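Local coordinates for protein putative O-GlcNAcase nagJ (Clostridium perfringens, PDB 6PV5) that probably removes terminal N-acetylhexosamine residues from glycans by hydrolysis, this chain being the catalytic part of a longer family 84 enzyme, at residues E412-L417 / M439-A444; E193-G197 / N408-E412; W403-V407 / S445-T449. One frame throughout, in Å; residues are numbered along the deposited sequence.

Interaction 1. Residues E412-L417 / M439-A444; sequences EDKMAL and MRFSDA. With EDO (1,2-ethanediol), chain E.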
loop_
_atom_site.group_PDB
_atom_site.type_symbol
_atom_site.label_atom_id
_atom_site.label_comp_id
_atom_site.label_asym_id
_atom_site.label_seq_id
_atom_site.Cartn_x
_atom_site.Cartn_y
_atom_site.Cartn_z
ATOM N N GLU A 412 13.443 8.578 9.661
ATOM C CA GLU A 412 13.261 7.178 9.992
ATOM C C GLU A 412 12.762 6.998 11.428
ATOM O O GLU A 412 12.342 5.908 11.760
ATOM C CB GLU A 412 14.548 6.390 9.727
ATOM C CG GLU A 412 15.775 7.143 10.229
ATOM C CD GLU A 412 17.032 6.317 10.477
ATOM O OE1 GLU A 412 17.096 5.179 9.970
ATOM O OE2 GLU A 412 17.949 6.820 11.182
ATOM N N ASP A 413 12.795 8.055 12.249
ATOM C CA ASP A 413 12.369 7.957 13.643
ATOM C C ASP A 413 10.868 8.180 13.778
ATOM O O ASP A 413 10.319 7.994 14.863
ATOM C CB ASP A 413 13.056 9.001 14.530
ATOM C CG ASP A 413 14.564 8.801 14.583
ATOM O OD1 ASP A 413 14.997 7.630 14.701
ATOM O OD2 ASP A 413 15.291 9.808 14.455
ATOM N N LYS A 414 10.210 8.585 12.687
ATOM C CA LYS A 414 8.753 8.675 12.721
ATOM C C LYS A 414 8.134 7.578 11.854
ATOM O O LYS A 414 8.486 7.477 10.683
ATOM C CB LYS A 414 8.298 10.051 12.220
ATOM C CG LYS A 414 6.805 10.259 12.373
ATOM C CD LYS A 414 6.323 11.694 12.289
ATOM C CE LYS A 414 4.855 11.769 12.693
ATOM N NZ LYS A 414 4.323 13.153 12.561
ATOM N N MET A 415 7.180 6.807 12.406
ATOM C CA MET A 415 6.440 5.816 11.642
ATOM C C MET A 415 5.270 6.490 10.915
ATOM O O MET A 415 4.542 7.277 11.506
ATOM C CB MET A 415 5.859 4.704 12.525
ATOM C CG MET A 415 6.878 3.919 13.345
ATOM S SD MET A 415 8.083 3.069 12.284
ATOM C CE MET A 415 8.581 1.681 13.303
ATOM N N ALA A 416 5.063 6.125 9.638
ATOM C CA ALA A 416 3.884 6.565 8.900
ATOM C C ALA A 416 2.832 5.475 9.031
ATOM O O ALA A 416 3.024 4.369 8.525
ATOM C CB ALA A 416 4.248 6.823 7.455
ATOM N N LEU A 417 1.742 5.789 9.740
ATOM C CA LEU A 417 0.714 4.808 10.044
ATOM C C LEU A 417 -0.635 5.294 9.521
ATOM O O LEU A 417 -1.667 4.791 9.957
ATOM C CB LEU A 417 0.651 4.589 11.569
ATOM C CG LEU A 417 1.931 4.035 12.217
ATOM C CD1 LEU A 417 1.783 3.995 13.744
ATOM C CD2 LEU A 417 2.221 2.631 11.684
ATOM N N MET A 439 7.868 1.451 4.275
ATOM C CA MET A 439 8.972 1.639 5.202
ATOM C C MET A 439 9.825 0.372 5.240
ATOM O O MET A 439 9.316 -0.724 4.986
ATOM C CB MET A 439 8.424 1.858 6.622
ATOM C CG MET A 439 7.670 3.171 6.791
ATOM S SD MET A 439 7.176 3.466 8.522
ATOM C CE MET A 439 5.808 2.326 8.640
ATOM N N ARG A 440 11.078 0.515 5.689
ATOM C CA ARG A 440 11.904 -0.664 5.906
ATOM C C ARG A 440 11.278 -1.562 6.972
ATOM O O ARG A 440 11.639 -2.736 7.060
ATOM C CB ARG A 440 13.351 -0.278 6.225
ATOM C CG ARG A 440 13.604 0.172 7.657
ATOM C CD ARG A 440 15.114 0.239 7.867
ATOM N NE ARG A 440 15.514 0.428 9.258
ATOM C CZ ARG A 440 15.701 1.620 9.832
ATOM N NH1 ARG A 440 15.533 2.734 9.131
ATOM N NH2 ARG A 440 16.046 1.692 11.108
ATOM N N PHE A 441 10.337 -1.007 7.759
ATOM C CA PHE A 441 9.634 -1.722 8.822
ATOM C C PHE A 441 8.386 -2.371 8.252
ATOM O O PHE A 441 7.382 -1.694 8.004
ATOM C CB PHE A 441 9.233 -0.789 9.970
ATOM C CG PHE A 441 10.394 0.010 10.513
ATOM C CD1 PHE A 441 11.373 -0.599 11.293
ATOM C CD2 PHE A 441 10.531 1.356 10.201
ATOM C CE1 PHE A 441 12.461 0.135 11.751
ATOM C CE2 PHE A 441 11.600 2.102 10.673
ATOM C CZ PHE A 441 12.570 1.484 11.448
ATOM N N SER A 442 8.461 -3.692 8.063
ATOM C CA SER A 442 7.484 -4.410 7.266
ATOM C C SER A 442 6.111 -4.385 7.929
ATOM O O SER A 442 5.127 -3.959 7.329
ATOM C CB SER A 442 7.927 -5.829 7.026
ATOM O OG SER A 442 6.896 -6.542 6.371
ATOM N N ASP A 443 6.019 -4.889 9.162
ATOM C CA ASP A 443 4.699 -4.970 9.768
ATOM C C ASP A 443 4.111 -3.574 9.949
ATOM O O ASP A 443 2.922 -3.376 9.765
ATOM C CB ASP A 443 4.687 -5.902 10.982
ATOM C CG ASP A 443 4.618 -7.360 10.555
ATOM O OD1 ASP A 443 3.476 -7.911 10.487
ATOM O OD2 ASP A 443 5.690 -7.928 10.274
ATOM N N ALA A 444 4.957 -2.589 10.251
ATOM C CA ALA A 444 4.458 -1.255 10.562
ATOM C C ALA A 444 3.939 -0.565 9.291
ATOM O O ALA A 444 3.140 0.373 9.379
ATOM C CB ALA A 444 5.534 -0.449 11.266
HETATM C C1 EDO E . 17.102 -2.612 11.302
HETATM O O1 EDO E . 17.951 -1.476 11.386
HETATM C C2 EDO E . 15.657 -2.296 11.445
HETATM O O2 EDO E . 14.843 -2.646 10.325
HETATM O O HOH W 1 15.018 4.217 12.916
HETATM O O HOH W 2 1.379 1.832 7.935
#
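Met415 packs against Phe441 and Met439 in the tight half of this contact. Its methyl CE lies over one face of the Phe441 ring, 3.8 Å from the centroid, a CH-pi contact, while SD stands obliquely to the same ring. With CG beside the backbone N (chi1 -58°), a bend at chi2 (-61°) folds the flexible thioether across the phenyl group. SD also meets Met439 SD at 3.9 Å, the two side chains crossing at about a right angle. Met439 SD in turn accepts a weak hydrogen bond from Ala416 N at 3.6 Å, so a soft sulfur partly serves a buried amide. One water donates to both Ala416 O and Ala444 O.

The other side is more open to solvent. Here Glu412 OE1 takes Arg440 NH1 at 3.0 Å in a salt bridge, met on the anti side, with carboxylate and guanidinium planes 52° apart. Phe441 CZ underlies the guanidinium, and a second water accepts from Arg440 NH2 and donates weakly to Glu412 O. Helix 548-579 sends Leu554 to Met415 and Gln553 to Phe441, so this Met-aromatic cluster joins two loops at the C-terminal end of a TIM-barrel's last two strands to the helical region that follows.

Interaction 2. Residues E193-G197 / N408-E412; sequences EGFYG and NDYKE. With EDO (1,2-ethanediol), chain B.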
loop_
_atom_site.group_PDB
_atom_site.type_symbol
_atom_site.label_atom_id
_atom_site.label_comp_id
_atom_site.label_asym_id
_atom_site.label_seq_id
_atom_site.Cartn_x
_atom_site.Cartn_y
_atom_site.Cartn_z
ATOM N N GLU A 193 9.788 -2.563 -3.085
ATOM C CA GLU A 193 10.807 -2.467 -2.053
ATOM C C GLU A 193 11.828 -1.400 -2.441
ATOM O O GLU A 193 12.936 -1.708 -2.867
ATOM C CB GLU A 193 11.434 -3.839 -1.782
ATOM C CG GLU A 193 12.237 -3.870 -0.487
ATOM C CD GLU A 193 12.696 -5.219 0.061
ATOM O OE1 GLU A 193 13.746 -5.242 0.706
ATOM O OE2 GLU A 193 11.988 -6.228 -0.128
ATOM N N GLY A 194 11.473 -0.127 -2.252
ATOM C CA GLY A 194 12.329 0.934 -2.744
ATOM C C GLY A 194 12.867 1.869 -1.660
ATOM O O GLY A 194 13.333 2.950 -1.984
ATOM N N PHE A 195 12.857 1.459 -0.384
ATOM C CA PHE A 195 13.442 2.289 0.667
ATOM C C PHE A 195 14.944 2.022 0.777
ATOM O O PHE A 195 15.393 0.912 0.469
ATOM C CB PHE A 195 12.822 1.951 2.028
ATOM C CG PHE A 195 12.639 0.474 2.244
ATOM C CD1 PHE A 195 13.702 -0.312 2.673
ATOM C CD2 PHE A 195 11.431 -0.134 1.951
ATOM C CE1 PHE A 195 13.547 -1.674 2.846
ATOM C CE2 PHE A 195 11.286 -1.502 2.108
ATOM C CZ PHE A 195 12.351 -2.267 2.536
ATOM N N TYR A 196 15.702 3.041 1.219
ATOM C CA TYR A 196 17.030 2.823 1.781
ATOM C C TYR A 196 16.921 2.329 3.228
ATOM O O TYR A 196 15.886 2.486 3.889
ATOM C CB TYR A 196 18.039 3.947 1.484
ATOM C CG TYR A 196 17.694 5.390 1.784
ATOM C CD1 TYR A 196 17.847 5.921 3.062
ATOM C CD2 TYR A 196 17.337 6.279 0.772
ATOM C CE1 TYR A 196 17.580 7.261 3.339
ATOM C CE2 TYR A 196 17.059 7.618 1.035
ATOM C CZ TYR A 196 17.175 8.119 2.326
ATOM O OH TYR A 196 16.888 9.436 2.608
ATOM N N GLY A 197 17.994 1.670 3.680
ATOM C CA GLY A 197 18.053 1.020 4.978
ATOM C C GLY A 197 17.988 -0.498 4.842
ATOM O O GLY A 197 17.892 -1.017 3.735
ATOM N N ASN A 408 9.564 5.931 5.096
ATOM C CA ASN A 408 10.019 6.957 6.022
ATOM C C ASN A 408 11.552 7.009 6.062
ATOM O O ASN A 408 12.130 7.513 7.030
ATOM C CB ASN A 408 9.409 6.758 7.417
ATOM C CG ASN A 408 9.998 5.546 8.117
ATOM O OD1 ASN A 408 10.493 4.644 7.451
ATOM N ND2 ASN A 408 9.899 5.480 9.440
ATOM N N ASP A 409 12.221 6.549 4.992
ATOM C CA ASP A 409 13.677 6.442 5.036
ATOM C C ASP A 409 14.342 7.809 5.227
ATOM O O ASP A 409 15.455 7.902 5.721
ATOM C CB ASP A 409 14.239 5.648 3.853
ATOM C CG ASP A 409 13.879 6.158 2.455
ATOM O OD1 ASP A 409 13.263 7.282 2.318
ATOM O OD2 ASP A 409 14.233 5.425 1.487
ATOM N N TYR A 410 13.656 8.883 4.854
ATOM C CA TYR A 410 14.210 10.221 4.982
ATOM C C TYR A 410 13.868 10.821 6.355
ATOM O O TYR A 410 14.325 11.912 6.658
ATOM C CB TYR A 410 13.664 11.094 3.843
ATOM C CG TYR A 410 12.158 11.198 3.858
ATOM C CD1 TYR A 410 11.365 10.235 3.249
ATOM C CD2 TYR A 410 11.524 12.236 4.526
ATOM C CE1 TYR A 410 9.980 10.296 3.314
ATOM C CE2 TYR A 410 10.140 12.326 4.587
ATOM C CZ TYR A 410 9.365 11.350 3.981
ATOM O OH TYR A 410 7.996 11.438 4.016
ATOM N N LYS A 411 13.080 10.108 7.182
ATOM C CA LYS A 411 12.682 10.564 8.512
ATOM C C LYS A 411 12.393 9.349 9.394
ATOM O O LYS A 411 11.250 9.090 9.793
ATOM C CB LYS A 411 11.454 11.484 8.451
ATOM C CG LYS A 411 11.243 12.293 9.735
ATOM C CD LYS A 411 9.809 12.759 10.005
ATOM C CE LYS A 411 9.070 13.369 8.827
ATOM N NZ LYS A 411 9.734 14.578 8.294
ATOM N N GLU A 412 13.443 8.578 9.661
ATOM C CA GLU A 412 13.261 7.178 9.992
ATOM C C GLU A 412 12.762 6.998 11.428
ATOM O O GLU A 412 12.342 5.908 11.760
ATOM C CB GLU A 412 14.548 6.390 9.727
ATOM C CG GLU A 412 15.775 7.143 10.229
ATOM C CD GLU A 412 17.032 6.317 10.477
ATOM O OE1 GLU A 412 17.096 5.179 9.970
ATOM O OE2 GLU A 412 17.949 6.820 11.182
HETATM C C1 EDO B . 12.842 9.744 -0.602
HETATM O O1 EDO B . 13.582 9.114 0.432
HETATM C C2 EDO B . 12.026 8.765 -1.319
HETATM O O2 EDO B . 11.755 7.690 -0.444
#
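A single carboxylate joins two loops here: Asp409, in the loop after barrel strand 399-403, receives the backbone N-H of Tyr196, in the loop after strand 188-192, and lies flat beneath that tyrosine's ring. The Tyr196 N to Asp409 OD2 hydrogen bond is 2.8 Å long with an N-H...acceptor angle of 159°, and it uses the anti lone pair of OD2. An aspartate suits the place because its short chain puts a carboxylate acceptor directly against the main chain of the facing loop.

The same side chain supplies the packing. Ring and carboxylate planes are 17° apart, with OD2 3.3 Å from Tyr196 CD2, displaced toward the rim of the ring. Asp409 CB sits beneath the same ring, 3.9 Å from its centroid in a CH-pi contact. Tyr196 has CG between its backbone N and carbonyl carbon (chi1 52°), which swings the ring back over the aspartate and carries OH to 3.7 Å from Tyr410 CA.

Both loops leave the C-terminal ends of strands in the (beta/alpha)8 barrel, the end that bears the active site in such enzymes. The side chain of Tyr196 is about 8 Å from that of Asp305, the predicted proton donor. Asp409 occupies the second position of a type I turn running from Asn408 to Lys411 and closed by Lys411 N to Asn408 O; the turn presents the Asp409 carboxylate to the neighbouring loop.

The second oxygen, OD1, accepts both hydroxyls of an ethanediol probably left from crystallisation, the nearer being O1 at 2.6 Å from Asp409 OD1. Tyr410 directs its own hydroxyl elsewhere, to Asp494 N, while Phe195 turns its ring toward Trp200 and the side chain of Arg440.

Interaction 3. Residues W403-V407 / S445-T449; sequences WNYPV and SKIST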
loop_
_atom_site.group_PDB
_atom_site.type_symbol
_atom_site.label_atom_id
_atom_site.label_comp_id
_atom_site.label_asym_id
_atom_site.label_seq_id
_atom_site.Cartn_x
_atom_site.Cartn_y
_atom_site.Cartn_z
ATOM N N TRP A 403 4.345 5.993 -5.382
ATOM C CA TRP A 403 3.866 6.821 -4.286
ATOM C C TRP A 403 4.745 6.641 -3.052
ATOM O O TRP A 403 4.771 5.557 -2.462
ATOM C CB TRP A 403 2.399 6.525 -4.000
ATOM C CG TRP A 403 1.853 7.478 -2.991
ATOM C CD1 TRP A 403 1.295 7.162 -1.786
ATOM C CD2 TRP A 403 1.878 8.912 -3.072
ATOM N NE1 TRP A 403 0.935 8.307 -1.132
ATOM C CE2 TRP A 403 1.305 9.394 -1.880
ATOM C CE3 TRP A 403 2.346 9.828 -4.025
ATOM C CZ2 TRP A 403 1.178 10.757 -1.611
ATOM C CZ3 TRP A 403 2.203 11.175 -3.770
ATOM C CH2 TRP A 403 1.645 11.625 -2.571
ATOM N N ASN A 404 5.438 7.717 -2.677
ATOM C CA ASN A 404 6.437 7.677 -1.615
ATOM C C ASN A 404 5.787 7.862 -0.236
ATOM O O ASN A 404 6.058 8.824 0.487
ATOM C CB ASN A 404 7.548 8.701 -1.861
ATOM C CG ASN A 404 8.639 8.143 -2.751
ATOM O OD1 ASN A 404 9.011 6.980 -2.613
ATOM N ND2 ASN A 404 9.127 8.940 -3.686
ATOM N N TYR A 405 4.951 6.902 0.137
ATOM C CA TYR A 405 4.365 6.806 1.467
ATOM C C TYR A 405 3.788 5.397 1.566
ATOM O O TYR A 405 3.177 4.930 0.596
ATOM C CB TYR A 405 3.260 7.862 1.585
ATOM C CG TYR A 405 2.607 7.953 2.933
ATOM C CD1 TYR A 405 3.040 8.890 3.864
ATOM C CD2 TYR A 405 1.598 7.081 3.299
ATOM C CE1 TYR A 405 2.452 8.985 5.117
ATOM C CE2 TYR A 405 0.997 7.171 4.542
ATOM C CZ TYR A 405 1.424 8.123 5.457
ATOM O OH TYR A 405 0.850 8.199 6.697
ATOM N N PRO A 406 3.938 4.647 2.690
ATOM C CA PRO A 406 4.510 5.148 3.951
ATOM C C PRO A 406 6.018 5.278 4.144
ATOM O O PRO A 406 6.466 5.613 5.247
ATOM C CB PRO A 406 3.978 4.121 4.973
ATOM C CG PRO A 406 3.912 2.822 4.196
ATOM C CD PRO A 406 3.436 3.275 2.819
ATOM N N VAL A 407 6.804 5.092 3.071
ATOM C CA VAL A 407 8.251 5.114 3.205
ATOM C C VAL A 407 8.687 6.252 4.129
ATOM O O VAL A 407 8.352 7.415 3.893
ATOM C CB VAL A 407 8.975 5.207 1.848
ATOM C CG1 VAL A 407 8.573 6.452 1.064
ATOM C CG2 VAL A 407 10.489 5.176 2.020
ATOM N N SER A 445 4.355 -1.077 8.118
ATOM C CA SER A 445 3.961 -0.554 6.811
ATOM C C SER A 445 2.570 -1.058 6.418
ATOM O O SER A 445 1.974 -0.571 5.472
ATOM C CB SER A 445 4.945 -0.971 5.750
ATOM O OG SER A 445 6.079 -0.137 5.775
ATOM N N LYS A 446 2.054 -2.066 7.109
ATOM C CA LYS A 446 0.875 -2.722 6.569
ATOM C C LYS A 446 -0.368 -1.828 6.522
ATOM O O LYS A 446 -1.106 -1.905 5.560
ATOM C CB LYS A 446 0.627 -4.074 7.236
ATOM C CG LYS A 446 1.686 -5.099 6.881
ATOM C CD LYS A 446 1.418 -6.459 7.493
ATOM C CE LYS A 446 2.545 -7.446 7.237
ATOM N NZ LYS A 446 2.271 -8.721 7.946
ATOM N N ILE A 447 -0.650 -1.056 7.579
ATOM C CA ILE A 447 -1.849 -0.237 7.606
ATOM C C ILE A 447 -1.919 0.670 6.379
ATOM O O ILE A 447 -2.924 0.634 5.660
ATOM C CB ILE A 447 -2.062 0.495 8.953
ATOM C CG1 ILE A 447 -2.376 -0.503 10.075
ATOM C CG2 ILE A 447 -3.174 1.531 8.843
ATOM C CD1 ILE A 447 -1.920 -0.034 11.437
ATOM N N SER A 448 -0.855 1.434 6.110
ATOM C CA SER A 448 -0.863 2.350 4.984
ATOM C C SER A 448 -0.989 1.573 3.675
ATOM O O SER A 448 -1.802 1.930 2.834
ATOM C CB SER A 448 0.349 3.254 4.996
ATOM O OG SER A 448 0.458 3.910 6.257
ATOM N N THR A 449 -0.182 0.508 3.521
ATOM C CA THR A 449 -0.183 -0.323 2.328
ATOM C C THR A 449 -1.586 -0.854 2.003
ATOM O O THR A 449 -1.966 -0.914 0.832
ATOM C CB THR A 449 0.854 -1.445 2.404
ATOM O OG1 THR A 449 2.115 -0.849 2.698
ATOM C CG2 THR A 449 1.005 -2.167 1.085
#
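Pro406 and Ser448 bring the loop after strand 399-403 against the first turn of helix 446-457. Their van der Waals contact does most of the work, for no hydrogen bond spans the two segments. Pro406 CG meets Ser448 CB at 3.7 Å, with CB and CD of the proline ring lying about as near to the same methylene. The compact ring suits a buried site beside a helix, and a small serine lets the helix backbone come close, the CA atoms of Pro406 and Ser448 being 6.1 Å apart. The peptide bond before Pro406 is cis, and Pro406 CB lies over one face of the Tyr405 ring, offset toward its rim. Pro406 CG also comes within 4.0 Å of Ser445 OG.

The aromatic contribution is smaller. Tyr405 CE2 lies 3.7 Å from Ser448 OG, which approaches the ring obliquely. With CG opposite the backbone N (chi1 -176°), the phenol extends past the proline, and its OH is bonded to Thr491 O.

Polar groups are satisfied around the packing rather than across it. Ser448 OG pairs with Gly418 O, and Ser445 OG with Met439 N and Phe441 O, so these hydroxyls tie the helix start to neighbouring loops. Ser445 O accepts two donors from Thr449: the backbone N at 3.1 Å, and OG1 at 2.8 Å from above the carbonyl plane. This second bond helps hold the threonine side chain against the first turn.

Val436 touches both Pro406 and Thr449, placing the contact where strands 399-403 and 431-436 of the TIM barrel give way to their C-terminal loops and helix 446-457 begins.

All three contacts lie within the catalytic (beta/alpha)8 barrel, among loops at the C-terminal ends of strands 188-192, 399-403 and 431-436. Interaction 3 is the most central; its centre is about 8 Å from that of interaction 1 and 11 Å from that of interaction 2, while interactions 1 and 2 are about 9 Å apart and share Glu412. Along the chain, interaction 1 is nested in the loop closed by interaction 3, whereas interaction 2 crosses interaction 3 and reaches back to strand 188-192. The long loop between strands 399-403 and 431-436 thus connects the seam where the barrel closes, strand 188-192 beside strand 431-436, with helix 548-579 beyond it.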